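PDB 4ZMI: telomere length regulator taz1 from Schizosaccharomyces pombe, which binds double-stranded telomeric DNA and regulates telomere length and function, the chain described here being its all-helical domain. Local coordinates for residues A22-V26 against S100-F104; I32-S36 against F46-L50; I76-Y80 against C170-T174; I123-A127 against F224-F228; A163-I167 against L196-I200. All blocks are in the same frame, centred on the assembly; numbering follows the deposited sequence. Where two conformers were deposited one is given.

Overall arrangement
Five contacts trace how an all-helical domain is held together from its centre to its margins. Interactions 1, 3, 4 and 5 are buried, with interaction 4 nearest the middle of the chain, whereas interaction 2, about 20 Å from that centre, is partly exposed. Interactions 1 and 2 share helix 5-35. Interactions 1 and 4 touch through Phe-103 and Leu-225, and Asp-126 of interaction 4 bonds to Ser-79 and Phe-78 of interaction 3. Chemistry follows place: interactions 4 and 5 are apolar, interaction 1 adds a weak polar bond at its margin, interaction 2 lays an arginine over its apolar floor, and interaction 3 combines a CH-pi contact, a tyrosine-serine hydrogen bond and a magnesium-bearing loop.

Interaction 1 (A22-V26 against S100-F104); sequences AEQKV and SIQFF
Val-26 sets its two methyls against neighbouring phenylalanines of segment 100-104, CG1 meeting the Phe-103 ring obliquely, 3.6 Å from CE2, and CG2 lying 4.1 Å from Phe-104 CB. The pairing belongs to the helical domain of Taz1, where helix 5-35 packs on helix 95-107 with the short segments inclined by 41° and their axes 8.9 Å apart. The small Ala-22 is consistent with so close an approach: its CB sits 4.1 Å from Phe-104 CB, and the backbones draw near one another at Val-26 and Phe-104. With CG1 anti to the backbone N (chi1 172°), Val-26 sends that methyl to Phe-103, its side chain crossing the phenylalanine at about a right angle. Lys-25 contributes its aliphatic part, CB standing 4.0 Å from Phe-104 CE1, while its ammonium group continues to a salt bridge with Asp-57. Helix 52-68 borders the Phe-104 ring, Phe-61 meeting it edge-to-face; Phe-103 instead packs against Leu-225 and Leu-226 of helix 214-229. The polar margin of the contact is formed by Glu-23, whose carboxylate has its stronger partner in Lys-229, a salt bridge that probably favours the charged form. Across the helix pair the same carboxylate accepts a weak hydrogen bond, 3.2 Å long, from Ser-100 OG to Glu-23 OE2.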
# COMPACT_ATOMS: atom_id res chain seq x y z
N ALA A 22 -2.92 -15.35 4.98
CA ALA A 22 -2.51 -14.27 4.10
C ALA A 22 -1.31 -14.68 3.25
O ALA A 22 -1.31 -14.47 2.04
CB ALA A 22 -2.18 -13.02 4.90
N GLU A 23 -0.30 -15.28 3.88
CA GLU A 23 0.91 -15.65 3.15
C GLU A 23 0.67 -16.86 2.25
O GLU A 23 1.46 -17.14 1.34
CB GLU A 23 2.08 -15.88 4.09
CG GLU A 23 3.22 -14.90 3.87
CD GLU A 23 4.23 -14.92 5.00
OE1 GLU A 23 4.00 -15.65 5.99
OE2 GLU A 23 5.25 -14.21 4.89
N GLN A 24 -0.42 -17.57 2.51
CA GLN A 24 -0.87 -18.62 1.61
C GLN A 24 -1.22 -18.00 0.27
O GLN A 24 -0.67 -18.38 -0.76
CB GLN A 24 -2.08 -19.34 2.19
CG GLN A 24 -2.81 -20.24 1.20
CD GLN A 24 -3.02 -21.64 1.74
OE1 GLN A 24 -2.23 -22.12 2.56
NE2 GLN A 24 -4.08 -22.30 1.30
N LYS A 25 -2.12 -17.02 0.30
CA LYS A 25 -2.63 -16.43 -0.93
C LYS A 25 -1.61 -15.59 -1.66
O LYS A 25 -1.70 -15.42 -2.88
CB LYS A 25 -3.88 -15.61 -0.63
CG LYS A 25 -4.78 -16.31 0.33
CD LYS A 25 -6.19 -15.81 0.24
CE LYS A 25 -7.09 -16.71 1.05
NZ LYS A 25 -8.50 -16.33 0.87
N VAL A 26 -0.63 -15.06 -0.93
CA VAL A 26 0.44 -14.31 -1.56
C VAL A 26 1.25 -15.26 -2.43
O VAL A 26 1.45 -15.00 -3.62
CB VAL A 26 1.34 -13.59 -0.53
CG1 VAL A 26 2.55 -12.99 -1.22
CG2 VAL A 26 0.56 -12.51 0.16
N SER A 100 3.14 -9.19 6.79
CA SER A 100 2.51 -10.18 5.93
C SER A 100 1.11 -9.74 5.51
O SER A 100 0.77 -9.80 4.33
CB SER A 100 2.46 -11.55 6.60
OG SER A 100 3.76 -12.08 6.79
N ILE A 101 0.30 -9.32 6.47
CA ILE A 101 -1.07 -8.88 6.17
C ILE A 101 -1.06 -7.71 5.17
O ILE A 101 -1.83 -7.68 4.20
CB ILE A 101 -1.81 -8.44 7.46
CG1 ILE A 101 -1.89 -9.60 8.45
CG2 ILE A 101 -3.20 -7.94 7.15
CD1 ILE A 101 -1.69 -9.17 9.89
N GLN A 102 -0.17 -6.76 5.39
CA GLN A 102 -0.08 -5.60 4.51
C GLN A 102 0.32 -6.03 3.07
O GLN A 102 -0.22 -5.51 2.09
CB GLN A 102 0.91 -4.60 5.10
CG GLN A 102 1.14 -3.36 4.28
CD GLN A 102 2.31 -2.56 4.79
OE1 GLN A 102 3.46 -3.00 4.68
NE2 GLN A 102 2.04 -1.40 5.36
N PHE A 103 1.25 -6.97 2.98
CA PHE A 103 1.69 -7.55 1.69
C PHE A 103 0.48 -8.01 0.91
O PHE A 103 0.28 -7.62 -0.25
CB PHE A 103 2.60 -8.76 1.95
CG PHE A 103 3.58 -9.04 0.85
CD1 PHE A 103 4.94 -8.95 1.08
CD2 PHE A 103 3.14 -9.41 -0.41
CE1 PHE A 103 5.85 -9.20 0.08
CE2 PHE A 103 4.05 -9.67 -1.43
CZ PHE A 103 5.41 -9.56 -1.18
N PHE A 104 -0.33 -8.84 1.56
CA PHE A 104 -1.56 -9.34 0.94
C PHE A 104 -2.43 -8.19 0.46
O PHE A 104 -2.94 -8.23 -0.65
CB PHE A 104 -2.36 -10.22 1.90
CG PHE A 104 -3.73 -10.57 1.40
CD1 PHE A 104 -3.90 -11.59 0.48
CD2 PHE A 104 -4.83 -9.84 1.79
CE1 PHE A 104 -5.16 -11.90 -0.00
CE2 PHE A 104 -6.08 -10.14 1.30
CZ PHE A 104 -6.25 -11.17 0.42

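Interaction 2 (I32-S36 against F46-L50); sequences IFSES and FSERL
Ile-32 meets two residues of segment 46-50 with different branches: its CG2 touches Arg-49 CG at 3.7 Å, and its CD1 lies 3.9 Å from Leu-50 CD2. Beside it, Phe-33 CB approaches Phe-46 CZ at 4.0 Å. The two rings are oblique to one another, centroids 5.8 Å apart and planes at 44°. Arg-49 runs over the more exposed side of this apolar group. Its chain leaves with CG anti to the backbone N (chi1 170°) and bends at the next torsion, which carries the guanidinium toward the end of helix 5-35. There Ser-36 OG lies 3.3 Å from Arg-49 NE, at an angle too poor for a hydrogen bond. Arg-49 NH2 packs 3.6 Å from Glu-35 CB, while the carboxylate turns away, OE1 standing 4.9 Å from Arg-49 NH2, too far for a salt bridge. In the helical domain of Taz1, helices 5-35 and 43-50 are consecutive in the chain and joined by a short loop. Further out, Ile-40 of that loop packs on both Phe-33 and Phe-46, and Leu-111 lies against Phe-46 and Leu-50. Helix 214-229 adds Pro-215 and Val-218 against Phe-33 and Phe-214 against Phe-46.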
# COMPACT_ATOMS: atom_id res chain seq x y z
N ILE A 32 1.42 -17.89 -9.52
CA ILE A 32 0.63 -17.74 -10.74
C ILE A 32 1.15 -16.58 -11.59
O ILE A 32 1.16 -16.67 -12.82
CB ILE A 32 -0.88 -17.61 -10.43
CG1 ILE A 32 -1.42 -18.91 -9.82
CG2 ILE A 32 -1.67 -17.28 -11.69
CD1 ILE A 32 -2.94 -19.00 -9.75
N PHE A 33 1.62 -15.51 -10.96
CA PHE A 33 2.25 -14.44 -11.75
C PHE A 33 3.59 -14.87 -12.39
O PHE A 33 4.03 -14.27 -13.38
CB PHE A 33 2.46 -13.15 -10.95
CG PHE A 33 3.14 -12.07 -11.74
CD1 PHE A 33 2.44 -11.36 -12.70
CD2 PHE A 33 4.50 -11.81 -11.58
CE1 PHE A 33 3.06 -10.38 -13.46
CE2 PHE A 33 5.14 -10.83 -12.34
CZ PHE A 33 4.41 -10.11 -13.28
N SER A 34 4.24 -15.87 -11.83
CA SER A 34 5.52 -16.31 -12.37
C SER A 34 5.34 -17.06 -13.68
O SER A 34 6.24 -17.06 -14.51
CB SER A 34 6.28 -17.18 -11.36
OG SER A 34 6.61 -16.43 -10.21
N GLU A 35 4.18 -17.67 -13.86
CA GLU A 35 3.90 -18.44 -15.07
C GLU A 35 3.66 -17.52 -16.27
O GLU A 35 4.13 -17.81 -17.38
CB GLU A 35 2.67 -19.33 -14.86
CG GLU A 35 2.69 -20.16 -13.58
CD GLU A 35 3.60 -21.36 -13.67
OE1 GLU A 35 3.94 -21.78 -14.80
OE2 GLU A 35 3.97 -21.90 -12.61
N SER A 36 2.95 -16.42 -16.06
CA SER A 36 2.46 -15.62 -17.18
C SER A 36 2.96 -14.18 -17.19
O SER A 36 2.25 -13.28 -17.63
CB SER A 36 0.93 -15.64 -17.17
OG SER A 36 0.43 -16.81 -16.56
N PHE A 46 -4.79 -10.13 -15.10
CA PHE A 46 -4.34 -10.74 -13.86
C PHE A 46 -5.54 -11.46 -13.26
O PHE A 46 -5.41 -12.57 -12.72
CB PHE A 46 -3.80 -9.67 -12.91
CG PHE A 46 -2.78 -10.18 -11.94
CD1 PHE A 46 -2.66 -11.53 -11.68
CD2 PHE A 46 -1.95 -9.29 -11.27
CE1 PHE A 46 -1.72 -12.00 -10.77
CE2 PHE A 46 -1.01 -9.75 -10.36
CZ PHE A 46 -0.91 -11.11 -10.12
N SER A 47 -6.71 -10.86 -13.40
CA SER A 47 -7.94 -11.40 -12.81
C SER A 47 -8.36 -12.69 -13.49
O SER A 47 -8.62 -13.71 -12.84
CB SER A 47 -9.08 -10.38 -12.88
OG SER A 47 -8.81 -9.27 -12.06
N GLU A 48 -8.44 -12.65 -14.81
CA GLU A 48 -8.83 -13.81 -15.59
C GLU A 48 -7.89 -14.97 -15.34
O GLU A 48 -8.33 -16.10 -15.14
CB GLU A 48 -8.84 -13.48 -17.08
CG GLU A 48 -9.79 -12.36 -17.45
CD GLU A 48 -9.66 -11.97 -18.91
OE1 GLU A 48 -8.99 -12.71 -19.67
OE2 GLU A 48 -10.22 -10.92 -19.31
N ARG A 49 -6.59 -14.70 -15.33
CA ARG A 49 -5.64 -15.78 -15.10
C ARG A 49 -5.79 -16.38 -13.70
O ARG A 49 -5.65 -17.59 -13.53
CB ARG A 49 -4.20 -15.34 -15.37
CG ARG A 49 -3.12 -16.34 -14.93
CD ARG A 49 -3.18 -17.69 -15.66
NE ARG A 49 -2.03 -18.52 -15.30
CZ ARG A 49 -1.82 -19.77 -15.72
NH1 ARG A 49 -2.69 -20.37 -16.53
NH2 ARG A 49 -0.73 -20.42 -15.34
N LEU A 50 -6.10 -15.55 -12.71
CA LEU A 50 -6.26 -16.06 -11.35
C LEU A 50 -7.48 -16.99 -11.21
O LEU A 50 -7.42 -18.01 -10.51
CB LEU A 50 -6.29 -14.92 -10.32
CG LEU A 50 -4.91 -14.35 -9.92
CD1 LEU A 50 -5.04 -13.07 -9.14
CD2 LEU A 50 -4.11 -15.36 -9.11

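Interaction 3 (I76-Y80 against C170-T174); sequences IFFSY and CLPYT. With MG (magnesium ion), chain B.
Phe-77 and Pro-172 approach from opposite directions, the proline presenting CD to the face of the aromatic ring. This is a CH-pi contact: Pro-172 CD lies 3.7 Å from the centroid of the Phe-77 ring and only 10° off its normal. Leu-171 CD2 reaches the same ring obliquely, 3.9 Å from Phe-77 CE2. Tyr-80 has CG anti to the backbone N (chi1 -176°), which puts its ring beside Tyr-173 and its CD1 4.0 Å from Pro-172 CG, so that the pyrrolidine ring touches both Phe-77, through CD, and Tyr-80, through CG. Replacing Phe-77 by an alanine would probably open a gap over Pro-172 CD and leave Leu-171 CD2 without its aromatic neighbour. Tyr-173 stretches to the start of helix 78-83, where its OH donates a 2.7 Å hydrogen bond to Ser-79 OG, in the plane of the tyrosine ring. Through Asp-126, this buried serine hydroxyl bonds to helix 118-130 as well. The loop 170-174 also carries magnesium: Leu-171 O and Tyr-173 O bind the ion at 2.4 and 2.5 Å, together with a water. Side chains packed inward and carbonyls turned to the metal suggest that ion and buried contact probably both restrain the loop.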
# COMPACT_ATOMS: atom_id res chain seq x y z
N ILE A 76 -2.66 -1.74 6.77
CA ILE A 76 -2.06 -1.43 8.05
C ILE A 76 -1.13 -0.24 7.94
O ILE A 76 -0.36 -0.14 6.99
CB ILE A 76 -1.18 -2.60 8.51
CG1 ILE A 76 -2.02 -3.86 8.66
CG2 ILE A 76 -0.45 -2.23 9.78
CD1 ILE A 76 -3.11 -3.74 9.70
N PHE A 77 -1.18 0.65 8.93
CA PHE A 77 -0.34 1.83 8.90
C PHE A 77 0.69 1.87 9.99
O PHE A 77 0.38 2.19 11.15
CB PHE A 77 -1.22 3.07 8.91
CG PHE A 77 -1.98 3.24 7.65
CD1 PHE A 77 -3.20 2.62 7.49
CD2 PHE A 77 -1.42 3.94 6.59
CE1 PHE A 77 -3.89 2.75 6.30
CE2 PHE A 77 -2.09 4.09 5.40
CZ PHE A 77 -3.34 3.48 5.24
N PHE A 78 1.92 1.58 9.61
CA PHE A 78 3.02 1.53 10.56
C PHE A 78 3.34 2.90 11.12
O PHE A 78 3.73 3.03 12.29
CB PHE A 78 4.23 0.83 9.96
CG PHE A 78 4.02 -0.64 9.74
CD1 PHE A 78 3.70 -1.13 8.49
CD2 PHE A 78 4.11 -1.53 10.80
CE1 PHE A 78 3.48 -2.48 8.30
CE2 PHE A 78 3.90 -2.87 10.61
CZ PHE A 78 3.58 -3.35 9.36
N SER A 79 3.14 3.94 10.33
CA SER A 79 3.32 5.28 10.87
C SER A 79 2.30 5.55 11.98
O SER A 79 2.61 6.21 12.95
CB SER A 79 3.19 6.35 9.79
OG SER A 79 1.90 6.35 9.20
N TYR A 80 1.09 5.05 11.81
CA TYR A 80 0.04 5.29 12.79
C TYR A 80 0.33 4.51 14.08
O TYR A 80 0.32 5.07 15.16
CB TYR A 80 -1.29 4.86 12.19
CG TYR A 80 -2.51 5.12 13.04
CD1 TYR A 80 -3.33 6.21 12.78
CD2 TYR A 80 -2.86 4.26 14.05
CE1 TYR A 80 -4.45 6.44 13.53
CE2 TYR A 80 -3.99 4.49 14.83
CZ TYR A 80 -4.78 5.58 14.57
OH TYR A 80 -5.90 5.81 15.30
N CYS A 170 -6.13 8.40 1.09
CA CYS A 170 -5.64 7.05 1.39
C CYS A 170 -4.87 6.98 2.71
O CYS A 170 -4.16 6.01 2.93
CB CYS A 170 -4.71 6.55 0.27
SG CYS A 170 -5.44 6.35 -1.37
N LEU A 171 -4.95 8.02 3.54
CA LEU A 171 -4.23 8.03 4.82
C LEU A 171 -5.20 8.28 5.97
O LEU A 171 -6.19 9.03 5.82
CB LEU A 171 -3.14 9.10 4.84
CG LEU A 171 -1.98 8.91 3.84
CD1 LEU A 171 -1.12 10.12 3.89
CD2 LEU A 171 -1.16 7.69 4.22
N PRO A 172 -4.92 7.68 7.14
CA PRO A 172 -5.79 7.87 8.32
C PRO A 172 -5.37 9.16 9.01
O PRO A 172 -5.31 9.26 10.23
CB PRO A 172 -5.49 6.64 9.18
CG PRO A 172 -4.04 6.34 8.86
CD PRO A 172 -3.84 6.71 7.41
N TYR A 173 -5.04 10.14 8.18
CA TYR A 173 -4.73 11.47 8.66
C TYR A 173 -5.61 12.47 7.93
O TYR A 173 -6.10 12.19 6.81
CB TYR A 173 -3.25 11.76 8.45
CG TYR A 173 -2.38 10.66 9.02
CD1 TYR A 173 -1.62 9.84 8.18
CD2 TYR A 173 -2.35 10.43 10.39
CE1 TYR A 173 -0.82 8.81 8.71
CE2 TYR A 173 -1.56 9.41 10.93
CZ TYR A 173 -0.81 8.60 10.09
OH TYR A 173 -0.05 7.60 10.66
N THR A 174 -5.80 13.62 8.56
CA THR A 174 -6.82 14.58 8.19
C THR A 174 -6.29 15.79 7.44
O THR A 174 -7.06 16.50 6.80
CB THR A 174 -7.57 15.08 9.46
OG1 THR A 174 -6.63 15.64 10.38
CG2 THR A 174 -8.27 13.93 10.13
MG MG B . -7.68 10.91 5.46
O HOH W 1 -8.38 13.03 4.54

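Interaction 4 (I123-A127 against F224-F228); sequences IVLDA and FLLEF
Phe-224 and Phe-228, one turn apart, both carry CG anti to the backbone N (chi1 174° and -158°), which extends their rings across to Ile-123 and Ala-127. On the facing helix Ile-123 likewise has its CG2 methyl anti to N, and this branch makes the nearest approach, 3.7 Å from Phe-228 CE1. The methyl also lies 4.2 Å from Leu-225 CD2. Ala-127 CB is shared by both rings: it sits at the edge of Phe-224, 4.0 Å from CZ, and obliquely to Phe-228, again 4.0 Å from CE1. Val-124 CG2 adds a looser touch at 4.3 Å from Phe-224 CE2. Here helix 118-130 and helix 214-229 pack deep within the helical domain of Taz1, their segments inclined by 38° with axes 11.9 Å apart, a wide spacing bridged by the long aromatic side chains. Asp-126, held by Ser-79 and by Phe-78 N, brings its carboxylate to the edge of Phe-228, with OD2 near the ring plane. Helix 95-107 borders the contact through Gln-102, which packs on Ile-123 and Phe-228, while Phe-137 of helix 137-154 meets Phe-224 with the two ring planes nearly parallel.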
# COMPACT_ATOMS: atom_id res chain seq x y z
N ILE A 123 0.20 2.10 1.15
CA ILE A 123 1.41 1.44 1.63
C ILE A 123 2.65 2.26 1.29
O ILE A 123 3.50 2.46 2.16
CB ILE A 123 1.54 0.01 1.09
CG1 ILE A 123 0.34 -0.80 1.57
CG2 ILE A 123 2.82 -0.65 1.58
CD1 ILE A 123 0.14 -2.07 0.79
N VAL A 124 2.75 2.74 0.05
CA VAL A 124 3.88 3.60 -0.34
C VAL A 124 3.98 4.88 0.52
O VAL A 124 5.06 5.21 0.99
CB VAL A 124 3.80 3.99 -1.84
CG1 VAL A 124 4.94 4.94 -2.22
CG2 VAL A 124 3.84 2.75 -2.72
N LEU A 125 2.87 5.58 0.73
CA LEU A 125 2.87 6.80 1.54
C LEU A 125 3.24 6.46 2.98
O LEU A 125 3.96 7.21 3.63
CB LEU A 125 1.53 7.53 1.51
CG LEU A 125 1.21 8.30 0.21
CD1 LEU A 125 -0.27 8.57 0.14
CD2 LEU A 125 1.97 9.62 0.10
N ASP A 126 2.74 5.33 3.48
CA ASP A 126 3.03 4.93 4.85
C ASP A 126 4.53 4.71 5.00
O ASP A 126 5.14 5.20 5.93
CB ASP A 126 2.28 3.67 5.23
CG ASP A 126 2.49 3.28 6.69
OD1 ASP A 126 2.32 4.15 7.58
OD2 ASP A 126 2.84 2.11 6.93
N ALA A 127 5.11 3.99 4.05
CA ALA A 127 6.57 3.81 4.02
C ALA A 127 7.27 5.14 3.98
O ALA A 127 8.22 5.38 4.74
CB ALA A 127 6.98 2.97 2.81
N PHE A 224 9.01 -4.41 -3.98
CA PHE A 224 8.94 -3.38 -2.95
C PHE A 224 8.29 -3.87 -1.66
O PHE A 224 8.76 -3.55 -0.58
CB PHE A 224 8.18 -2.15 -3.46
CG PHE A 224 7.95 -1.11 -2.40
CD1 PHE A 224 8.96 -0.25 -2.04
CD2 PHE A 224 6.73 -1.00 -1.78
CE1 PHE A 224 8.75 0.71 -1.08
CE2 PHE A 224 6.52 -0.04 -0.82
CZ PHE A 224 7.53 0.81 -0.46
N LEU A 225 7.22 -4.64 -1.78
CA LEU A 225 6.56 -5.22 -0.62
C LEU A 225 7.46 -6.24 0.06
O LEU A 225 7.26 -6.58 1.22
CB LEU A 225 5.24 -5.89 -1.02
CG LEU A 225 4.15 -5.09 -1.74
CD1 LEU A 225 2.87 -5.92 -1.92
CD2 LEU A 225 3.84 -3.80 -1.02
N LEU A 226 8.45 -6.75 -0.67
CA LEU A 226 9.39 -7.71 -0.10
C LEU A 226 10.48 -7.02 0.72
O LEU A 226 10.77 -7.46 1.83
CB LEU A 226 10.01 -8.59 -1.18
CG LEU A 226 9.16 -9.75 -1.71
CD1 LEU A 226 9.81 -10.38 -2.92
CD2 LEU A 226 8.94 -10.78 -0.63
N GLU A 227 11.07 -5.96 0.17
CA GLU A 227 12.02 -5.13 0.92
C GLU A 227 11.39 -4.65 2.22
O GLU A 227 12.00 -4.74 3.28
CB GLU A 227 12.41 -3.87 0.14
CG GLU A 227 12.89 -4.07 -1.27
CD GLU A 227 13.21 -2.75 -1.94
OE1 GLU A 227 13.76 -1.86 -1.26
OE2 GLU A 227 12.88 -2.60 -3.13
N PHE A 228 10.18 -4.11 2.10
CA PHE A 228 9.40 -3.64 3.25
C PHE A 228 9.35 -4.77 4.28
O PHE A 228 9.57 -4.55 5.47
CB PHE A 228 7.99 -3.23 2.79
CG PHE A 228 7.27 -2.26 3.70
CD1 PHE A 228 6.27 -1.44 3.19
CD2 PHE A 228 7.54 -2.18 5.06
CE1 PHE A 228 5.58 -0.55 4.01
CE2 PHE A 228 6.84 -1.28 5.89
CZ PHE A 228 5.86 -0.48 5.35

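Interaction 5 (A163-I167 against L196-I200); sequences ASEFI and LKSTI
Ile-200 supplies most of the apolar contact, its CD1 methyl reaching between three residues of segment 163-167. That methyl stands 3.7 Å from Phe-166 CD2, 3.8 Å from Ala-163 CB and 4.3 Å from Ile-167 CG1, and it approaches the phenylalanine ring obliquely. With CG1 anti to the carbonyl carbon (chi1 -73°) and the chain extended beyond it, the isoleucine delivers CD1 to this shared position, while its CG2 branch rests against Ala-163. Cutting Ile-200 back to an alanine would probably open a gap among Ala-163, Phe-166 and Ile-167 and leave the phenylalanine ring less firmly held. A second, looser apolar pair joins Ile-167 CD1 to Leu-196 CB at 4.3 Å. The aliphatic part of a charged residue makes another kind of contact: Lys-197 CG lies 3.8 Å from Ala-163 CB, whereas the bend at its third torsion leads the ammonium group away, toward a long, weak ion pair with Asp-194. Arg-121 of helix 118-130 makes a cation-pi interaction with the Phe-166 ring and hydrogen-bonds to Phe-166 O. Helix 137-154 lies close by, its Phe-145 touching both Phe-166 and Leu-196. With segment axes 9.9 Å apart and inclined at 109°, the arrangement is a steep helix-on-helix crossing, in which the short helix 163-168 packs across helix 192-203 within the helical domain of Taz1.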
# COMPACT_ATOMS: atom_id res chain seq x y z
N ALA A 163 -3.30 17.32 -5.45
CA ALA A 163 -2.30 16.52 -4.78
C ALA A 163 -2.73 16.16 -3.34
O ALA A 163 -2.44 15.06 -2.85
CB ALA A 163 -0.96 17.24 -4.79
N SER A 164 -3.44 17.08 -2.69
CA SER A 164 -3.89 16.93 -1.30
C SER A 164 -4.86 15.80 -1.15
O SER A 164 -4.78 15.00 -0.23
CB SER A 164 -4.63 18.19 -0.83
OG SER A 164 -3.71 19.21 -0.50
N GLU A 165 -5.82 15.78 -2.07
CA GLU A 165 -6.87 14.79 -2.06
C GLU A 165 -6.25 13.45 -2.46
O GLU A 165 -6.54 12.43 -1.86
CB GLU A 165 -7.99 15.26 -3.00
CG GLU A 165 -9.24 14.41 -3.04
CD GLU A 165 -10.42 15.17 -3.64
OE1 GLU A 165 -10.24 15.85 -4.68
OE2 GLU A 165 -11.53 15.10 -3.05
N PHE A 166 -5.34 13.47 -3.43
CA PHE A 166 -4.64 12.26 -3.88
C PHE A 166 -3.90 11.58 -2.71
O PHE A 166 -3.92 10.37 -2.57
CB PHE A 166 -3.64 12.63 -4.99
CG PHE A 166 -3.03 11.45 -5.67
CD1 PHE A 166 -3.61 10.90 -6.81
CD2 PHE A 166 -1.87 10.88 -5.18
CE1 PHE A 166 -3.06 9.82 -7.44
CE2 PHE A 166 -1.31 9.79 -5.81
CZ PHE A 166 -1.90 9.27 -6.93
N ILE A 167 -3.27 12.38 -1.86
CA ILE A 167 -2.51 11.88 -0.73
C ILE A 167 -3.39 11.49 0.47
O ILE A 167 -3.30 10.37 0.96
CB ILE A 167 -1.50 12.95 -0.27
CG1 ILE A 167 -0.40 13.11 -1.34
CG2 ILE A 167 -0.96 12.63 1.13
CD1 ILE A 167 0.38 14.39 -1.21
N LEU A 196 6.13 15.33 -3.64
CA LEU A 196 4.94 14.59 -4.07
C LEU A 196 3.97 15.54 -4.76
O LEU A 196 3.41 15.20 -5.79
CB LEU A 196 4.25 13.90 -2.90
CG LEU A 196 5.11 13.03 -1.99
CD1 LEU A 196 4.25 12.35 -0.95
CD2 LEU A 196 5.85 12.00 -2.79
N LYS A 197 3.77 16.72 -4.19
CA LYS A 197 2.84 17.69 -4.79
C LYS A 197 3.35 18.11 -6.16
O LYS A 197 2.58 18.32 -7.09
CB LYS A 197 2.69 18.92 -3.90
CG LYS A 197 1.80 18.73 -2.68
CD LYS A 197 1.66 20.05 -1.90
CE LYS A 197 2.63 20.15 -0.72
NZ LYS A 197 2.67 21.53 -0.11
N SER A 198 4.67 18.25 -6.27
CA SER A 198 5.31 18.55 -7.54
C SER A 198 5.09 17.44 -8.53
O SER A 198 4.67 17.68 -9.66
CB SER A 198 6.81 18.76 -7.36
OG SER A 198 7.10 20.09 -6.98
N THR A 199 5.41 16.21 -8.12
CA THR A 199 5.36 15.08 -9.01
C THR A 199 3.95 14.99 -9.56
O THR A 199 3.74 14.80 -10.75
CB THR A 199 5.64 13.76 -8.26
OG1 THR A 199 6.96 13.76 -7.71
CG2 THR A 199 5.44 12.55 -9.19
N ILE A 200 2.98 15.17 -8.66
CA ILE A 200 1.58 14.99 -9.00
C ILE A 200 1.15 16.09 -9.97
O ILE A 200 0.43 15.83 -10.93
CB ILE A 200 0.69 14.97 -7.75
CG1 ILE A 200 0.85 13.65 -6.98
CG2 ILE A 200 -0.77 15.15 -8.13
CD1 ILE A 200 0.48 13.76 -5.51